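Local coordinates for protein ribose-phosphate pyrophosphokinase (Sulfolobus solfataricus, PDB 4TWB) that transfers the pyrophosphoryl group of ATP to the 1-hydroxyl of ribose 5-phosphate, making phosphoribosyl pyrophosphate as a magnesium-dependent homodimer, at residues Y145-R150 with I281-S286; A244-L249 with T268-V273. All blocks are in the same frame, centred on the assembly; numbering follows the deposited sequence.

Contact 1 (Y145-R150 with I281-S286)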
# COMPACT_ATOMS: atom_id res chain seq x y z
N TYR A 145 7.66 -4.94 28.37
CA TYR A 145 8.04 -4.10 29.50
C TYR A 145 9.28 -4.59 30.24
O TYR A 145 10.15 -3.80 30.55
CB TYR A 145 6.86 -3.87 30.44
CG TYR A 145 5.67 -3.20 29.77
CD1 TYR A 145 5.83 -2.51 28.57
CD2 TYR A 145 4.40 -3.24 30.33
CE1 TYR A 145 4.76 -1.89 27.95
CE2 TYR A 145 3.32 -2.63 29.71
CZ TYR A 145 3.51 -1.95 28.52
OH TYR A 145 2.44 -1.34 27.91
N HIS A 146 9.37 -5.89 30.49
CA HIS A 146 10.54 -6.41 31.20
C HIS A 146 11.84 -6.12 30.47
O HIS A 146 12.85 -5.82 31.11
CB HIS A 146 10.41 -7.91 31.52
CG HIS A 146 11.70 -8.55 31.96
ND1 HIS A 146 12.07 -8.67 33.28
CD2 HIS A 146 12.70 -9.11 31.23
CE1 HIS A 146 13.25 -9.27 33.35
NE2 HIS A 146 13.65 -9.56 32.13
N GLN A 147 11.83 -6.19 29.15
CA GLN A 147 13.08 -5.97 28.43
C GLN A 147 13.50 -4.50 28.46
O GLN A 147 14.68 -4.18 28.47
CB GLN A 147 12.98 -6.44 26.99
CG GLN A 147 12.76 -7.91 26.82
CD GLN A 147 13.05 -8.35 25.40
OE1 GLN A 147 12.15 -8.77 24.68
NE2 GLN A 147 14.30 -8.24 24.99
N ILE A 148 12.51 -3.61 28.49
CA ILE A 148 12.79 -2.19 28.62
C ILE A 148 13.27 -1.87 30.03
O ILE A 148 14.22 -1.12 30.21
CB ILE A 148 11.54 -1.37 28.28
CG1 ILE A 148 11.25 -1.47 26.78
CG2 ILE A 148 11.73 0.09 28.68
CD1 ILE A 148 9.92 -0.90 26.40
N ALA A 149 12.61 -2.44 31.02
CA ALA A 149 13.07 -2.31 32.40
C ALA A 149 14.53 -2.76 32.51
O ALA A 149 15.38 -1.99 32.93
CB ALA A 149 12.17 -3.09 33.34
N ARG A 150 14.83 -3.99 32.10
CA ARG A 150 16.21 -4.48 32.19
C ARG A 150 17.21 -3.49 31.57
O ARG A 150 18.25 -3.21 32.17
CB ARG A 150 16.35 -5.91 31.60
CG ARG A 150 17.71 -6.62 31.87
CD ARG A 150 17.59 -8.08 32.39
NE ARG A 150 17.12 -9.06 31.40
CZ ARG A 150 16.91 -10.36 31.64
NH1 ARG A 150 17.14 -10.86 32.85
NH2 ARG A 150 16.47 -11.17 30.68
N ILE A 281 16.56 -2.44 21.40
CA ILE A 281 16.22 -3.70 22.05
C ILE A 281 15.58 -4.66 21.06
O ILE A 281 14.65 -4.30 20.35
CB ILE A 281 15.22 -3.47 23.19
CG1 ILE A 281 15.82 -2.52 24.24
CG2 ILE A 281 14.81 -4.79 23.82
CD1 ILE A 281 14.85 -2.13 25.36
N ASP A 282 16.09 -5.88 20.99
CA ASP A 282 15.48 -6.93 20.17
C ASP A 282 14.39 -7.60 21.00
O ASP A 282 14.67 -8.31 21.96
CB ASP A 282 16.55 -7.94 19.72
CG ASP A 282 15.97 -9.21 19.12
OD1 ASP A 282 14.73 -9.27 18.93
OD2 ASP A 282 16.76 -10.14 18.86
N VAL A 283 13.14 -7.35 20.63
CA VAL A 283 12.00 -7.79 21.42
C VAL A 283 11.50 -9.18 21.05
O VAL A 283 10.40 -9.57 21.46
CB VAL A 283 10.81 -6.81 21.27
CG1 VAL A 283 11.13 -5.49 21.96
CG2 VAL A 283 10.47 -6.61 19.79
N SER A 284 12.30 -9.92 20.28
CA SER A 284 11.93 -11.29 19.91
C SER A 284 11.66 -12.14 21.15
O SER A 284 10.71 -12.92 21.20
CB SER A 284 13.03 -11.93 19.07
OG SER A 284 13.39 -11.08 18.01
N GLN A 285 12.52 -12.00 22.16
CA GLN A 285 12.36 -12.74 23.40
C GLN A 285 10.97 -12.51 24.04
O GLN A 285 10.33 -13.45 24.52
CB GLN A 285 13.49 -12.39 24.38
CG GLN A 285 13.64 -13.38 25.53
CD GLN A 285 13.75 -14.84 25.05
OE1 GLN A 285 14.78 -15.25 24.51
NE2 GLN A 285 12.69 -15.62 25.28
N SER A 286 10.51 -11.26 24.04
CA SER A 286 9.18 -10.93 24.56
C SER A 286 8.06 -11.49 23.68
O SER A 286 7.01 -11.90 24.18
CB SER A 286 9.02 -9.41 24.71
OG SER A 286 9.83 -8.90 25.76
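Gln147 reaches from the start of helix 145-155 to Asp282 and Ser286 in the turn that opens the C-terminal helix 284-289, and its carboxamide is held there at both ends. OE1 accepts from Ser286 OG at 2.6 Å, the hydroxyl lying in the carbonyl plane on a lone pair with a C=O...O angle of 116°; the backbone N of Ser286 adds a weak bond to the same oxygen. On the other side of the amide, NE2 donates to the backbone O of Asp282 at 3.1 Å, arriving above that carbonyl's plane. The chain beyond CG is extended (chi2 -164°), which carries the amide across to the turn, and bonds at both ends should fix its flip. With Gln147 cut back to an alanine, the Asp282 carbonyl and the Ser286 hydroxyl would probably lose these mates, and a gap would open between helix and turn.

The tight part lies on the inner side. Ile281 CG2 packs against Gln147 NE2 at 3.7 Å, the two side chains running past each other in opposite directions, while Ile281 CD1 meets CG1 of Ile148 at 3.9 Å, their side chains crossing at about a right angle. Ile148 goes on to Ile175 of helix 169-178. Toward solvent the contact is looser: Gln285 brings its CB to 3.9 Å from Gln147 OE1, but its chain bends at chi2 (52°) and its amide leads away. Within the turn, Asp282 OD1 accepts from the backbone N of Ser284, an Asx turn that spans the N-cap residue Val283 and leads into the helix. The chemistry thus implies a join in which one neutral amide, matched to a carbonyl and a hydroxyl, ties helix 145-155 to the turn and first residues of helix 284-289 beside an apolar inner edge.

Contact 2 (A244-L249 with T268-V273); sequences AIHLLL and TNTINV
Thr268 OG1 donates to the backbone O of Ile245 at 2.9 Å, tilted 27° from the carbonyl plane, and Thr268 N adds a weak bond to this oxygen, which sits where the chain turns a corner after strand 239-244. The same hydroxyl accepts from the backbone N of Thr270, closing an ST turn. A second hydrogen bond joins His246 ND1 and Thr270 OG1 at 2.7 Å, with the hydroxyl at the ring edge near its plane; the chi1 of Thr270 (59°), which puts OG1 between its own backbone N and carbonyl carbon, turns the hydroxyl toward the imidazole. At the far side of the ring, NE2 bonds to the backbone O atoms of Val124 and Glu125.

The apolar pair lies farther along: Leu248 CD2 meets Ile271 CD1 at 3.5 Å, the side chains crossing nearly at right angles. Within 244-249 itself, the preceding residue covers one face of the imidazole, Ile245 CG2 lying 3.6 Å above the His246 ring plane, over its centre. Bonded at both nitrogens and covered on that face, the buried imidazole is probably fixed in its rotation, linking this corner and the 268-273 loop to the end of strand 120-124 in the N-terminal half.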
# COMPACT_ATOMS: atom_id res chain seq x y z
N ALA A 244 10.85 4.50 23.60
CA ALA A 244 9.57 4.07 23.08
C ALA A 244 9.70 2.69 22.45
O ALA A 244 10.80 2.28 22.06
CB ALA A 244 9.06 5.06 22.06
N ILE A 245 8.60 1.97 22.37
CA ILE A 245 8.62 0.68 21.69
C ILE A 245 8.83 0.88 20.16
O ILE A 245 9.71 0.27 19.55
CB ILE A 245 7.34 -0.14 21.98
CG1 ILE A 245 7.31 -0.59 23.45
CG2 ILE A 245 7.26 -1.35 21.08
CD1 ILE A 245 6.87 0.50 24.44
N HIS A 246 8.03 1.77 19.58
CA HIS A 246 8.10 2.07 18.15
C HIS A 246 8.75 3.42 17.89
O HIS A 246 8.14 4.46 18.11
CB HIS A 246 6.71 2.03 17.53
CG HIS A 246 5.92 0.81 17.89
ND1 HIS A 246 6.29 -0.45 17.48
CD2 HIS A 246 4.80 0.66 18.64
CE1 HIS A 246 5.42 -1.33 17.95
NE2 HIS A 246 4.51 -0.68 18.66
N LEU A 247 9.99 3.40 17.42
CA LEU A 247 10.70 4.64 17.12
C LEU A 247 10.61 5.03 15.64
O LEU A 247 11.54 4.80 14.88
CB LEU A 247 12.17 4.53 17.51
CG LEU A 247 12.60 4.95 18.91
CD1 LEU A 247 14.11 4.98 19.01
CD2 LEU A 247 12.02 6.31 19.24
N LEU A 248 9.48 5.62 15.25
CA LEU A 248 9.29 6.07 13.86
C LEU A 248 9.80 7.50 13.69
O LEU A 248 9.01 8.41 13.44
CB LEU A 248 7.80 6.07 13.49
CG LEU A 248 6.89 4.94 13.95
CD1 LEU A 248 5.44 5.34 13.79
CD2 LEU A 248 7.19 3.67 13.19
N LEU A 249 11.10 7.70 13.82
CA LEU A 249 11.62 9.06 13.88
C LEU A 249 11.46 9.77 12.54
O LEU A 249 12.02 9.35 11.53
CB LEU A 249 13.07 9.06 14.33
CG LEU A 249 13.24 8.55 15.76
CD1 LEU A 249 14.72 8.33 16.08
CD2 LEU A 249 12.61 9.52 16.75
N THR A 268 13.09 -0.23 19.97
CA THR A 268 13.12 -1.66 19.71
C THR A 268 13.06 -1.94 18.21
O THR A 268 12.84 -1.03 17.40
CB THR A 268 11.92 -2.40 20.35
OG1 THR A 268 10.81 -2.40 19.46
CG2 THR A 268 11.51 -1.74 21.63
N ASN A 269 13.24 -3.21 17.86
CA ASN A 269 13.26 -3.62 16.48
C ASN A 269 11.90 -4.02 15.92
O ASN A 269 11.79 -4.91 15.07
CB ASN A 269 14.31 -4.73 16.26
CG ASN A 269 14.00 -6.00 17.03
OD1 ASN A 269 13.22 -6.00 17.98
ND2 ASN A 269 14.62 -7.11 16.62
N THR A 270 10.84 -3.36 16.38
CA THR A 270 9.56 -3.47 15.69
C THR A 270 9.68 -2.59 14.45
O THR A 270 8.93 -2.74 13.50
CB THR A 270 8.39 -2.98 16.54
OG1 THR A 270 8.60 -1.61 16.89
CG2 THR A 270 8.24 -3.81 17.80
N ILE A 271 10.65 -1.68 14.48
CA ILE A 271 10.91 -0.74 13.39
C ILE A 271 12.35 -0.90 12.92
O ILE A 271 13.16 -1.52 13.62
CB ILE A 271 10.73 0.72 13.90
CG1 ILE A 271 9.33 0.91 14.47
CG2 ILE A 271 10.97 1.72 12.81
CD1 ILE A 271 8.27 0.39 13.59
N ASN A 272 12.68 -0.35 11.75
CA ASN A 272 14.06 -0.29 11.28
C ASN A 272 14.74 1.04 11.67
O ASN A 272 14.11 2.09 11.55
CB ASN A 272 14.06 -0.48 9.77
CG ASN A 272 15.45 -0.68 9.21
OD1 ASN A 272 16.38 -1.08 9.93
ND2 ASN A 272 15.61 -0.40 7.92
N VAL A 273 16.00 1.02 12.13
CA VAL A 273 16.66 2.27 12.58
C VAL A 273 18.15 2.55 12.18
O VAL A 273 18.60 2.22 11.08
CB VAL A 273 16.47 2.47 14.12
CG1 VAL A 273 16.02 3.88 14.40
CG2 VAL A 273 15.46 1.49 14.70

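In the fold
Contacts 1 and 2 lie side by side, their centres about 13 Å apart: segments 281-286 and 268-273 lead off the ends of adjacent parallel strands, 279-281 and 262-268. Asn269 connects them: its OD1 accepts from Val283 N at 3.0 Å, and its backbone N meets Ile281 O at 3.1 Å. Contact 2 stands nearer the catalytic region: the side chain of Leu248 is about 4 Å from that of Ser220, which binds ribose 5-phosphate, about 7 Å from a bound AMP, and packs on Asp34 of the second subunit. Asp216, predicted to bind ribose 5-phosphate, has its side chain about 5 Å from that of Ala244 and about 10 Å from that of Ile148.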